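Local coordinates for protein uncharacterized esterase YxiM (PDB 2O14) that is an uncharacterised member of the GDSL lipolytic enzyme family and probably acts as a hydrolase on ester substrates, at residues Glu256-Met261 / Leu302-Glu307; Gln264-Gly269 / Glu308-Ile313; Trp296-Ile301 / Leu315-Ser320. All blocks are in the same frame, centred on the assembly; numbering follows the deposited sequence.

In the fold
All three contacts belong to the GDSL hydrolase part of the chain, at the side of its five-stranded parallel sheet that ends in strand 311-313. Contacts 1 and 2 share helix 251-266, have centres about 9 Å apart and are tied directly by a salt bridge of 2.7 Å between Arg259 NH1 and Glu308 OE2. Contact 3 uses the start of helix 298-307, whose later turns serve contact 1; their centres are about 14 Å apart. Strand 311-313 follows that helix and leads into helix 315-326; the centres of contacts 2 and 3 are about 18 Å apart. The probable catalytic residues Ser171, Asp339 and His342, and the manganese site, lie elsewhere.

Contact 1: residues Glu256-Met261 / Leu302-Glu307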
ATOM      1  N   GLU A 256     -17.621  11.433   9.747  1.00 27.93           N
ATOM      2  CA  GLU A 256     -17.209  11.179  11.134  1.00 28.65           C
ATOM      3  C   GLU A 256     -15.963  10.299  11.224  1.00 26.72           C
ATOM      4  O   GLU A 256     -15.039  10.593  11.980  1.00 25.50           O
ATOM      5  CB  GLU A 256     -18.323  10.477  11.905  1.00 63.09           C
ATOM      6  CG  GLU A 256     -19.603  11.257  12.090  1.00 71.80           C
ATOM      7  CD  GLU A 256     -20.699  10.396  12.708  1.00 77.39           C
ATOM      8  OE1 GLU A 256     -20.429   9.743  13.745  1.00 80.17           O
ATOM      9  OE2 GLU A 256     -21.825  10.365  12.163  1.00 79.24           O
ATOM     10  N   VAL A 257     -15.968   9.201  10.473  1.00 20.51           N
ATOM     11  CA  VAL A 257     -14.853   8.264  10.453  1.00 19.62           C
ATOM     12  C   VAL A 257     -13.609   8.945   9.909  1.00 20.30           C
ATOM     13  O   VAL A 257     -12.513   8.801  10.458  1.00 19.31           O
ATOM     14  CB  VAL A 257     -15.170   7.043   9.569  1.00 21.57           C
ATOM     15  CG1 VAL A 257     -13.928   6.168   9.424  1.00 20.72           C
ATOM     16  CG2 VAL A 257     -16.313   6.251  10.178  1.00 21.08           C
HETATM   17  N   MSE A 258     -13.792   9.678   8.816  1.00 26.10           N
HETATM   18  CA  MSE A 258     -12.699  10.402   8.180  1.00 28.69           C
HETATM   19  C   MSE A 258     -12.096  11.398   9.161  1.00 28.42           C
HETATM   20  O   MSE A 258     -10.877  11.512   9.264  1.00 29.04           O
HETATM   21  CB  MSE A 258     -13.213  11.138   6.941  1.00 30.82           C
HETATM   22  CG  MSE A 258     -13.598  10.222   5.791  1.00 35.22           C
HETATM   23 SE   MSE A 258     -12.042   9.576   4.819  1.00 44.94          SE
HETATM   24  CE  MSE A 258     -11.711  11.177   3.761  1.00 38.64           C
ATOM     25  N   ARG A 259     -12.959  12.108   9.883  1.00 27.27           N
ATOM     26  CA  ARG A 259     -12.522  13.100  10.862  1.00 27.64           C
ATOM     27  C   ARG A 259     -11.629  12.461  11.920  1.00 27.55           C
ATOM     28  O   ARG A 259     -10.583  13.001  12.273  1.00 27.46           O
ATOM     29  CB  ARG A 259     -13.735  13.736  11.546  1.00 29.72           C
ATOM     30  CG  ARG A 259     -13.399  14.889  12.483  1.00 31.36           C
ATOM     31  CD  ARG A 259     -14.621  15.294  13.294  1.00 32.09           C
ATOM     32  NE  ARG A 259     -15.774  15.584  12.449  1.00 34.48           N
ATOM     33  CZ  ARG A 259     -15.878  16.644  11.652  1.00 35.14           C
ATOM     34  NH1 ARG A 259     -14.894  17.531  11.585  1.00 35.59           N
ATOM     35  NH2 ARG A 259     -16.968  16.816  10.917  1.00 36.13           N
ATOM     36  N   ASP A 260     -12.056  11.306  12.421  1.00 28.52           N
ATOM     37  CA  ASP A 260     -11.312  10.586  13.445  1.00 27.79           C
ATOM     38  C   ASP A 260      -9.922  10.183  12.969  1.00 27.75           C
ATOM     39  O   ASP A 260      -8.939  10.371  13.689  1.00 26.72           O
ATOM     40  CB  ASP A 260     -12.084   9.343  13.875  1.00 37.02           C
ATOM     41  CG  ASP A 260     -11.399   8.595  14.993  1.00 40.50           C
ATOM     42  OD1 ASP A 260     -11.287   9.149  16.109  1.00 43.57           O
ATOM     43  OD2 ASP A 260     -10.964   7.452  14.751  1.00 42.61           O
HETATM   44  N   MSE A 261      -9.837   9.628  11.763  1.00 20.78           N
HETATM   45  CA  MSE A 261      -8.546   9.216  11.219  1.00 22.08           C
HETATM   46  C   MSE A 261      -7.599  10.404  11.127  1.00 21.00           C
HETATM   47  O   MSE A 261      -6.427  10.301  11.483  1.00 20.78           O
HETATM   48  CB  MSE A 261      -8.707   8.600   9.826  1.00 30.36           C
HETATM   49  CG  MSE A 261      -9.454   7.283   9.804  1.00 34.39           C
HETATM   50 SE   MSE A 261      -9.018   6.253   8.221  1.00 44.54          SE
HETATM   51  CE  MSE A 261     -10.325   6.984   6.988  1.00 36.07           C
ATOM     52  N   LEU A 302     -14.398  18.307   1.253  1.00 30.24           N
ATOM     53  CA  LEU A 302     -14.045  19.728   1.239  1.00 30.21           C
ATOM     54  C   LEU A 302     -14.245  20.310   2.638  1.00 29.71           C
ATOM     55  O   LEU A 302     -13.382  21.011   3.164  1.00 28.12           O
ATOM     56  CB  LEU A 302     -14.917  20.490   0.237  1.00 26.86           C
ATOM     57  CG  LEU A 302     -14.875  20.014  -1.219  1.00 28.36           C
ATOM     58  CD1 LEU A 302     -15.917  20.767  -2.028  1.00 28.50           C
ATOM     59  CD2 LEU A 302     -13.484  20.226  -1.797  1.00 28.83           C
ATOM     60  N   ALA A 303     -15.392  20.004   3.236  1.00 29.21           N
ATOM     61  CA  ALA A 303     -15.715  20.493   4.569  1.00 30.22           C
ATOM     62  C   ALA A 303     -14.685  20.043   5.606  1.00 30.68           C
ATOM     63  O   ALA A 303     -14.228  20.842   6.428  1.00 30.86           O
ATOM     64  CB  ALA A 303     -17.103  20.014   4.970  1.00 37.10           C
ATOM     65  N   LEU A 304     -14.322  18.763   5.565  1.00 25.90           N
ATOM     66  CA  LEU A 304     -13.344  18.208   6.495  1.00 24.78           C
ATOM     67  C   LEU A 304     -11.990  18.901   6.403  1.00 24.48           C
ATOM     68  O   LEU A 304     -11.316  19.093   7.412  1.00 23.39           O
ATOM     69  CB  LEU A 304     -13.163  16.709   6.241  1.00 27.38           C
ATOM     70  CG  LEU A 304     -14.206  15.764   6.841  1.00 28.01           C
ATOM     71  CD1 LEU A 304     -14.085  14.380   6.208  1.00 24.69           C
ATOM     72  CD2 LEU A 304     -14.008  15.693   8.346  1.00 26.18           C
ATOM     73  N   ALA A 305     -11.589  19.273   5.192  1.00 28.07           N
ATOM     74  CA  ALA A 305     -10.304  19.937   5.005  1.00 29.24           C
ATOM     75  C   ALA A 305     -10.263  21.271   5.750  1.00 31.13           C
ATOM     76  O   ALA A 305      -9.246  21.637   6.344  1.00 30.93           O
ATOM     77  CB  ALA A 305     -10.046  20.152   3.523  1.00 16.25           C
ATOM     78  N   GLU A 306     -11.384  21.986   5.720  1.00 33.57           N
ATOM     79  CA  GLU A 306     -11.506  23.286   6.372  1.00 35.27           C
ATOM     80  C   GLU A 306     -11.685  23.139   7.878  1.00 35.17           C
ATOM     81  O   GLU A 306     -11.024  23.822   8.660  1.00 34.48           O
ATOM     82  CB  GLU A 306     -12.699  24.043   5.786  1.00 67.65           C
ATOM     83  CG  GLU A 306     -12.650  24.155   4.270  1.00 74.49           C
ATOM     84  CD  GLU A 306     -13.954  24.652   3.672  1.00 79.09           C
ATOM     85  OE1 GLU A 306     -14.997  23.993   3.889  1.00 81.51           O
ATOM     86  OE2 GLU A 306     -13.935  25.697   2.981  1.00 80.91           O
ATOM     87  N   GLU A 307     -12.580  22.239   8.271  1.00 35.11           N
ATOM     88  CA  GLU A 307     -12.871  21.983   9.677  1.00 35.03           C
ATOM     89  C   GLU A 307     -11.692  21.413  10.468  1.00 35.91           C
ATOM     90  O   GLU A 307     -11.449  21.819  11.608  1.00 35.93           O
ATOM     91  CB  GLU A 307     -14.056  21.026   9.789  1.00 32.51           C
ATOM     92  CG  GLU A 307     -15.379  21.621   9.362  1.00 31.62           C
ATOM     93  CD  GLU A 307     -16.455  20.567   9.220  1.00 31.07           C
ATOM     94  OE1 GLU A 307     -16.489  19.641  10.055  1.00 29.56           O
ATOM     95  OE2 GLU A 307     -17.272  20.666   8.282  1.00 30.98           O
TER
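The guanidinium of Arg259 has Leu304 over one face and Glu307 at its edge. Leu304 CD2 sits 3.7 Å above the guanidinium plane, displaced toward the rim, so a methyl group lies against the flat cation. At the edge, Glu307 brings its carboxylate nearly coplanar with the guanidinium, the planes 14° apart. Both terminal nitrogens close on a single oxygen, Arg259 NH2 at 3.0 Å from Glu307 OE1 and Arg259 NH1 at 3.1 Å from the same OE1. Neither bond is very straight, as expected when two donors share one acceptor. Arg259 leaves the helix extended and then bends at chi3 (-54°), which swings the guanidinium across to the acid. A long, jointed side chain suits a site that is apolar at its base and charged at its tip. NH1 also has a stronger partner in Glu308, and Glu307 OE2 is paired with Lys255, so the charges form a small network that probably fixes the rotation of the guanidinium.

One methyl of Leu304, CD2, lies 3.8 Å from Arg259 CB, while the other, CD1, presses on Met258, a selenomethionine here, at 3.4 Å from its CB, tighter than an ordinary carbon contact. A branched leucine can thus serve two neighbours at once.

The two segments cross at -35°, their axes 10.6 Å apart, and CA of Arg259 and CA of Leu304 are 6.8 Å from each other. Strand 271-275 lies between the two helices in the chain, and helix 298-307 links it to its parallel neighbour 311-313 in a beta-alpha-beta crossover. Beyond them, Val257 and Met261 pack on helix 212-217, while Leu302 and Ala305 rest on Leu312 of strand 311-313.

Contact 2: residues Gln264-Gly269 / Glu308-Ile313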
ATOM      1  N   GLN A 264      -6.339  11.279  14.580  1.00 30.07           N
ATOM      2  CA  GLN A 264      -5.385  10.302  15.076  1.00 28.95           C
ATOM      3  C   GLN A 264      -4.030  10.507  14.420  1.00 28.79           C
ATOM      4  O   GLN A 264      -2.998  10.425  15.081  1.00 29.60           O
ATOM      5  CB  GLN A 264      -5.879   8.882  14.813  1.00 28.01           C
ATOM      6  CG  GLN A 264      -7.042   8.466  15.685  1.00 25.33           C
ATOM      7  CD  GLN A 264      -7.239   6.970  15.683  1.00 27.42           C
ATOM      8  OE1 GLN A 264      -6.322   6.220  16.007  1.00 26.57           O
ATOM      9  NE2 GLN A 264      -8.436   6.526  15.317  1.00 27.73           N
ATOM     10  N   VAL A 265      -4.027  10.777  13.119  1.00 21.95           N
ATOM     11  CA  VAL A 265      -2.768  10.993  12.424  1.00 21.87           C
ATOM     12  C   VAL A 265      -2.138  12.306  12.880  1.00 23.09           C
ATOM     13  O   VAL A 265      -0.932  12.370  13.109  1.00 22.97           O
ATOM     14  CB  VAL A 265      -2.953  11.008  10.891  1.00 23.88           C
ATOM     15  CG1 VAL A 265      -1.657  11.453  10.210  1.00 22.66           C
ATOM     16  CG2 VAL A 265      -3.339   9.613  10.407  1.00 20.57           C
ATOM     17  N   LYS A 266      -2.948  13.351  13.020  1.00 25.51           N
ATOM     18  CA  LYS A 266      -2.423  14.636  13.465  1.00 28.17           C
ATOM     19  C   LYS A 266      -1.883  14.516  14.883  1.00 28.08           C
ATOM     20  O   LYS A 266      -0.970  15.242  15.271  1.00 28.95           O
ATOM     21  CB  LYS A 266      -3.505  15.717  13.405  1.00 35.37           C
ATOM     22  CG  LYS A 266      -3.669  16.353  12.035  1.00 39.10           C
ATOM     23  CD  LYS A 266      -4.832  17.339  12.027  1.00 43.69           C
ATOM     24  CE  LYS A 266      -4.837  18.203  10.775  1.00 45.43           C
ATOM     25  NZ  LYS A 266      -3.659  19.118  10.737  1.00 47.32           N
ATOM     26  N   ALA A 267      -2.443  13.591  15.654  1.00 35.43           N
ATOM     27  CA  ALA A 267      -1.991  13.379  17.026  1.00 35.54           C
ATOM     28  C   ALA A 267      -0.556  12.845  17.040  1.00 35.89           C
ATOM     29  O   ALA A 267       0.126  12.914  18.061  1.00 36.19           O
ATOM     30  CB  ALA A 267      -2.919  12.401  17.740  1.00 33.34           C
ATOM     31  N   LYS A 268      -0.106  12.316  15.904  1.00 27.79           N
ATOM     32  CA  LYS A 268       1.247  11.777  15.787  1.00 28.02           C
ATOM     33  C   LYS A 268       2.217  12.862  15.337  1.00 28.94           C
ATOM     34  O   LYS A 268       3.422  12.631  15.258  1.00 29.17           O
ATOM     35  CB  LYS A 268       1.283  10.626  14.778  1.00 29.70           C
ATOM     36  CG  LYS A 268       0.450   9.416  15.152  1.00 30.86           C
ATOM     37  CD  LYS A 268       1.038   8.661  16.334  1.00 31.03           C
ATOM     38  CE  LYS A 268       0.268   7.372  16.583  1.00 32.05           C
ATOM     39  NZ  LYS A 268       0.873   6.563  17.678  1.00 35.51           N
ATOM     40  N   GLY A 269       1.684  14.043  15.034  1.00 40.87           N
ATOM     41  CA  GLY A 269       2.527  15.144  14.598  1.00 41.88           C
ATOM     42  C   GLY A 269       2.722  15.210  13.094  1.00 41.85           C
ATOM     43  O   GLY A 269       3.385  16.114  12.589  1.00 44.24           O
ATOM     44  N   GLU A 308     -10.968  20.467   9.870  1.00 35.80           N
ATOM     45  CA  GLU A 308      -9.825  19.843  10.535  1.00 34.75           C
ATOM     46  C   GLU A 308      -8.494  20.459  10.117  1.00 33.79           C
ATOM     47  O   GLU A 308      -7.432  20.009  10.539  1.00 33.87           O
ATOM     48  CB  GLU A 308      -9.807  18.338  10.255  1.00 33.11           C
ATOM     49  CG  GLU A 308     -11.042  17.602  10.755  1.00 31.99           C
ATOM     50  CD  GLU A 308     -11.317  17.855  12.231  1.00 33.45           C
ATOM     51  OE1 GLU A 308     -10.371  17.740  13.041  1.00 30.59           O
ATOM     52  OE2 GLU A 308     -12.478  18.161  12.582  1.00 32.62           O
ATOM     53  N   LYS A 309      -8.561  21.485   9.278  1.00 31.85           N
ATOM     54  CA  LYS A 309      -7.368  22.179   8.811  1.00 31.65           C
ATOM     55  C   LYS A 309      -6.315  21.249   8.207  1.00 29.59           C
ATOM     56  O   LYS A 309      -5.188  21.162   8.693  1.00 27.37           O
ATOM     57  CB  LYS A 309      -6.757  22.973   9.968  1.00 50.78           C
ATOM     58  CG  LYS A 309      -7.722  23.958  10.600  1.00 53.76           C
ATOM     59  CD  LYS A 309      -7.091  24.684  11.777  1.00 56.88           C
ATOM     60  CE  LYS A 309      -8.094  25.619  12.436  1.00 58.39           C
ATOM     61  NZ  LYS A 309      -8.617  26.633  11.477  1.00 59.54           N
ATOM     62  N   THR A 310      -6.688  20.555   7.139  1.00 25.83           N
ATOM     63  CA  THR A 310      -5.762  19.655   6.466  1.00 25.25           C
ATOM     64  C   THR A 310      -5.456  20.253   5.098  1.00 25.58           C
ATOM     65  O   THR A 310      -6.111  21.205   4.678  1.00 24.99           O
ATOM     66  CB  THR A 310      -6.383  18.266   6.247  1.00 27.44           C
ATOM     67  OG1 THR A 310      -7.396  18.349   5.233  1.00 25.67           O
ATOM     68  CG2 THR A 310      -7.009  17.752   7.536  1.00 28.13           C
ATOM     69  N   TYR A 311      -4.451  19.714   4.414  1.00 27.59           N
ATOM     70  CA  TYR A 311      -4.124  20.182   3.074  1.00 27.43           C
ATOM     71  C   TYR A 311      -5.171  19.529   2.179  1.00 27.32           C
ATOM     72  O   TYR A 311      -5.750  18.501   2.547  1.00 26.02           O
ATOM     73  CB  TYR A 311      -2.719  19.736   2.672  1.00 32.80           C
ATOM     74  CG  TYR A 311      -1.619  20.485   3.388  1.00 35.04           C
ATOM     75  CD1 TYR A 311      -1.399  21.840   3.145  1.00 36.34           C
ATOM     76  CD2 TYR A 311      -0.810  19.846   4.321  1.00 36.35           C
ATOM     77  CE1 TYR A 311      -0.395  22.540   3.816  1.00 36.61           C
ATOM     78  CE2 TYR A 311       0.197  20.535   5.000  1.00 37.91           C
ATOM     79  CZ  TYR A 311       0.398  21.879   4.743  1.00 38.97           C
ATOM     80  OH  TYR A 311       1.389  22.560   5.413  1.00 40.41           O
ATOM     81  N   LEU A 312      -5.422  20.112   1.015  1.00 30.88           N
ATOM     82  CA  LEU A 312      -6.435  19.573   0.115  1.00 30.57           C
ATOM     83  C   LEU A 312      -6.079  19.656  -1.360  1.00 31.84           C
ATOM     84  O   LEU A 312      -5.707  20.723  -1.866  1.00 31.47           O
ATOM     85  CB  LEU A 312      -7.770  20.298   0.336  1.00 22.67           C
ATOM     86  CG  LEU A 312      -8.916  19.931  -0.613  1.00 23.05           C
ATOM     87  CD1 LEU A 312      -9.451  18.551  -0.260  1.00 22.52           C
ATOM     88  CD2 LEU A 312     -10.028  20.971  -0.508  1.00 22.74           C
ATOM     89  N   ILE A 313      -6.198  18.519  -2.041  1.00 26.53           N
ATOM     90  CA  ILE A 313      -5.948  18.430  -3.472  1.00 26.12           C
ATOM     91  C   ILE A 313      -7.317  18.105  -4.047  1.00 25.80           C
ATOM     92  O   ILE A 313      -7.846  17.018  -3.806  1.00 25.32           O
ATOM     93  CB  ILE A 313      -4.996  17.270  -3.836  1.00 31.55           C
ATOM     94  CG1 ILE A 313      -3.656  17.429  -3.117  1.00 33.24           C
ATOM     95  CG2 ILE A 313      -4.777  17.237  -5.343  1.00 31.21           C
ATOM     96  CD1 ILE A 313      -2.888  18.661  -3.519  1.00 35.51           C
TER
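Lys266 reaches from the end of helix 251-266 to the loop 308-310, which leads out of helix 298-307 and into strand 311-313, an edge strand of the parallel sheet of this SGNH-hydrolase (GDSL) alpha/beta fold. Its chain runs out nearly straight and bends only at chi4 (-67°), which carries the ammonium past the carbonyl of Glu308 to that of Lys309. Lys266 CE is 3.2 Å from Glu308 O, and Lys266 NZ makes a weak hydrogen bond of 3.3 Å to Lys309 O. Carbonyls gathered where a helix ends probably favour a cation, so a long, flexible lysine suits the place. The methylenes are used as well, since Thr310 CG2 touches Lys266 CE at 3.9 Å. An alanine here would remove the whole arm, and would probably leave the Lys309 carbonyl without its ammonium partner and the Thr310 methyl without its aliphatic neighbour.

Both helices end in a residue of positive phi. Helix 251-266 finishes in a Schellman motif, with Gly269 at positive phi and Gly269 N bonded to Lys266 O at 2.9 Å. Glycine fits because a CB at these backbone angles would collide with the preceding carbonyl. Lys309 also takes positive phi, and its side chain leads away from Lys266, keeping the two ammonium groups well apart. The Glu308 carboxylate goes to earlier turns of the same helix as Lys266, pairing with Arg259 and Arg263.

Thr310 divides its two branches between different tasks. While CG2 meets the lysine, the hydroxyl serves the start of the strand: Thr310 OG1 donates to Tyr311 O at 3.2 Å, approaching from above the carbonyl plane, 45° out of it.

Contact 3: residues Trp296-Ile301 / Leu315-Ser320; sequences WYRASI and LNVLSS
In the helix turn that Arg298 packs on through Asn316 and Val317, one carbonyl oxygen, Leu315 O, is gripped by two donors of Ser319. The backbone amide Ser319 N makes the normal helical bond to Leu315 O at 2.8 Å, and the hydroxyl Ser319 OG adds a second at 2.6 Å, tilted 20° from the carbonyl plane. A chi1 of 66° turns that hydroxyl back toward the preceding turn, so a small serine can satisfy its own buried OG within the helix.

The contact joins the first turns of helices 298-307 and 315-326, the two helices that precede and follow edge strand 311-313 along the chain of this SGNH-hydrolase fold. Tyr297 occupies the N-cap position of the first, and Thr276 OG1 is hydrogen-bonded to Asn316 N in the second.

Arg298 does the reaching. Its chain is extended from CG to NE and crosses Asn316 at about a right angle, with Arg298 CD 3.8 Å from Asn316 CB, the guanidinium and amide planes being 35° apart. CD thus packs against Asn316 while the cationic head travels on to Asp314, its salt-bridge partner just before that helix, and to the carbonyl of Val293. Arginine suits the position because its aliphatic stem and charged end find different surroundings. At the far end the guanidinium runs past the valine side chain obliquely, bringing Arg298 NH2 to 3.3 Å from Val317 CG2.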
ATOM      1  N   TRP A 296     -18.772  10.779  -5.109  1.00 26.09           N
ATOM      2  CA  TRP A 296     -17.969  10.267  -4.009  1.00 24.76           C
ATOM      3  C   TRP A 296     -17.904  11.116  -2.732  1.00 24.78           C
ATOM      4  O   TRP A 296     -16.823  11.285  -2.167  1.00 24.41           O
ATOM      5  CB  TRP A 296     -16.548  10.044  -4.527  1.00 25.86           C
ATOM      6  CG  TRP A 296     -16.470   9.627  -5.984  1.00 25.06           C
ATOM      7  CD1 TRP A 296     -15.581  10.085  -6.915  1.00 26.70           C
ATOM      8  CD2 TRP A 296     -17.256   8.621  -6.646  1.00 25.50           C
ATOM      9  NE1 TRP A 296     -15.755   9.423  -8.110  1.00 25.79           N
ATOM     10  CE2 TRP A 296     -16.775   8.521  -7.973  1.00 25.98           C
ATOM     11  CE3 TRP A 296     -18.314   7.792  -6.246  1.00 24.06           C
ATOM     12  CZ2 TRP A 296     -17.318   7.623  -8.903  1.00 26.66           C
ATOM     13  CZ3 TRP A 296     -18.854   6.896  -7.171  1.00 25.62           C
ATOM     14  CH2 TRP A 296     -18.353   6.820  -8.485  1.00 26.48           C
ATOM     15  N   TYR A 297     -19.042  11.635  -2.272  1.00 23.35           N
ATOM     16  CA  TYR A 297     -19.086  12.464  -1.059  1.00 23.45           C
ATOM     17  C   TYR A 297     -18.097  13.635  -1.058  1.00 22.60           C
ATOM     18  O   TYR A 297     -17.635  14.060   0.005  1.00 22.49           O
ATOM     19  CB  TYR A 297     -18.820  11.625   0.201  1.00 23.55           C
ATOM     20  CG  TYR A 297     -19.860  10.572   0.522  1.00 26.93           C
ATOM     21  CD1 TYR A 297     -21.199  10.742   0.167  1.00 25.66           C
ATOM     22  CD2 TYR A 297     -19.508   9.419   1.224  1.00 24.16           C
ATOM     23  CE1 TYR A 297     -22.157   9.787   0.505  1.00 26.23           C
ATOM     24  CE2 TYR A 297     -20.457   8.463   1.570  1.00 25.86           C
ATOM     25  CZ  TYR A 297     -21.779   8.650   1.207  1.00 26.74           C
ATOM     26  OH  TYR A 297     -22.716   7.695   1.546  1.00 28.39           O
ATOM     27  N   ARG A 298     -17.778  14.159  -2.237  1.00 23.91           N
ATOM     28  CA  ARG A 298     -16.845  15.280  -2.353  1.00 25.83           C
ATOM     29  C   ARG A 298     -17.153  16.420  -1.391  1.00 26.33           C
ATOM     30  O   ARG A 298     -16.246  17.019  -0.816  1.00 26.99           O
ATOM     31  CB  ARG A 298     -16.835  15.819  -3.789  1.00 25.91           C
ATOM     32  CG  ARG A 298     -16.011  17.090  -3.974  1.00 25.74           C
ATOM     33  CD  ARG A 298     -15.654  17.321  -5.434  1.00 25.51           C
ATOM     34  NE  ARG A 298     -14.946  18.586  -5.629  1.00 26.21           N
ATOM     35  CZ  ARG A 298     -15.535  19.776  -5.660  1.00 25.84           C
ATOM     36  NH1 ARG A 298     -16.848  19.873  -5.515  1.00 26.07           N
ATOM     37  NH2 ARG A 298     -14.809  20.870  -5.821  1.00 25.46           N
ATOM     38  N   ALA A 299     -18.436  16.717  -1.218  1.00 32.22           N
ATOM     39  CA  ALA A 299     -18.857  17.799  -0.335  1.00 32.36           C
ATOM     40  C   ALA A 299     -18.276  17.666   1.078  1.00 32.24           C
ATOM     41  O   ALA A 299     -17.796  18.646   1.656  1.00 32.50           O
ATOM     42  CB  ALA A 299     -20.385  17.849  -0.277  1.00 31.42           C
ATOM     43  N   SER A 300     -18.318  16.454   1.626  1.00 23.73           N
ATOM     44  CA  SER A 300     -17.805  16.198   2.969  1.00 23.48           C
ATOM     45  C   SER A 300     -16.294  16.306   3.050  1.00 21.99           C
ATOM     46  O   SER A 300     -15.749  16.732   4.069  1.00 21.52           O
ATOM     47  CB  SER A 300     -18.235  14.808   3.448  1.00 35.96           C
ATOM     48  OG  SER A 300     -19.637  14.757   3.632  1.00 40.65           O
ATOM     49  N   ILE A 301     -15.617  15.906   1.979  1.00 23.45           N
ATOM     50  CA  ILE A 301     -14.162  15.974   1.941  1.00 23.97           C
ATOM     51  C   ILE A 301     -13.705  17.436   1.985  1.00 25.57           C
ATOM     52  O   ILE A 301     -12.744  17.772   2.677  1.00 26.43           O
ATOM     53  CB  ILE A 301     -13.610  15.288   0.667  1.00 22.36           C
ATOM     54  CG1 ILE A 301     -14.038  13.818   0.648  1.00 22.25           C
ATOM     55  CG2 ILE A 301     -12.091  15.375   0.635  1.00 19.96           C
ATOM     56  CD1 ILE A 301     -13.657  13.079  -0.613  1.00 23.09           C
ATOM     57  N   LEU A 315      -8.475  16.883  -6.621  1.00 24.43           N
ATOM     58  CA  LEU A 315      -8.211  16.101  -7.819  1.00 22.62           C
ATOM     59  C   LEU A 315      -9.461  15.906  -8.676  1.00 23.77           C
ATOM     60  O   LEU A 315      -9.367  15.726  -9.890  1.00 25.81           O
ATOM     61  CB  LEU A 315      -7.616  14.748  -7.429  1.00 19.07           C
ATOM     62  CG  LEU A 315      -6.864  13.984  -8.518  1.00 18.96           C
ATOM     63  CD1 LEU A 315      -5.809  14.885  -9.144  1.00 18.43           C
ATOM     64  CD2 LEU A 315      -6.218  12.742  -7.905  1.00 17.47           C
ATOM     65  N   ASN A 316     -10.631  15.945  -8.047  1.00 25.75           N
ATOM     66  CA  ASN A 316     -11.884  15.782  -8.776  1.00 26.38           C
ATOM     67  C   ASN A 316     -11.989  16.860  -9.862  1.00 26.52           C
ATOM     68  O   ASN A 316     -12.250  16.565 -11.034  1.00 25.35           O
ATOM     69  CB  ASN A 316     -13.071  15.909  -7.816  1.00 27.28           C
ATOM     70  CG  ASN A 316     -14.408  15.646  -8.498  1.00 30.68           C
ATOM     71  OD1 ASN A 316     -14.863  14.501  -8.596  1.00 31.42           O
ATOM     72  ND2 ASN A 316     -15.041  16.707  -8.977  1.00 26.19           N
ATOM     73  N   VAL A 317     -11.782  18.110  -9.457  1.00 22.78           N
ATOM     74  CA  VAL A 317     -11.861  19.239 -10.373  1.00 23.45           C
ATOM     75  C   VAL A 317     -10.634  19.345 -11.276  1.00 24.31           C
ATOM     76  O   VAL A 317     -10.762  19.554 -12.486  1.00 24.57           O
ATOM     77  CB  VAL A 317     -12.030  20.560  -9.602  1.00 24.05           C
ATOM     78  CG1 VAL A 317     -12.063  21.736 -10.579  1.00 22.91           C
ATOM     79  CG2 VAL A 317     -13.306  20.508  -8.775  1.00 21.64           C
ATOM     80  N   LEU A 318      -9.449  19.204 -10.695  1.00 22.07           N
ATOM     81  CA  LEU A 318      -8.228  19.291 -11.480  1.00 23.15           C
ATOM     82  C   LEU A 318      -8.212  18.227 -12.572  1.00 23.76           C
ATOM     83  O   LEU A 318      -7.853  18.514 -13.712  1.00 24.52           O
ATOM     84  CB  LEU A 318      -6.995  19.144 -10.582  1.00 23.48           C
ATOM     85  CG  LEU A 318      -6.789  20.248  -9.537  1.00 25.15           C
ATOM     86  CD1 LEU A 318      -5.644  19.874  -8.595  1.00 24.93           C
ATOM     87  CD2 LEU A 318      -6.491  21.565 -10.240  1.00 25.97           C
ATOM     88  N   SER A 319      -8.606  17.001 -12.237  1.00 25.50           N
ATOM     89  CA  SER A 319      -8.616  15.938 -13.240  1.00 24.88           C
ATOM     90  C   SER A 319      -9.690  16.190 -14.294  1.00 23.57           C
ATOM     91  O   SER A 319      -9.475  15.922 -15.476  1.00 23.94           O
ATOM     92  CB  SER A 319      -8.833  14.563 -12.593  1.00 24.99           C
ATOM     93  OG  SER A 319     -10.123  14.456 -12.019  1.00 26.97           O
ATOM     94  N   SER A 320     -10.844  16.701 -13.870  1.00 21.69           N
ATOM     95  CA  SER A 320     -11.922  16.991 -14.815  1.00 21.91           C
ATOM     96  C   SER A 320     -11.464  18.052 -15.815  1.00 21.99           C
ATOM     97  O   SER A 320     -11.800  17.986 -16.999  1.00 21.89           O
ATOM     98  CB  SER A 320     -13.179  17.474 -14.080  1.00 25.35           C
ATOM     99  OG  SER A 320     -13.868  16.385 -13.482  1.00 27.12           O
TER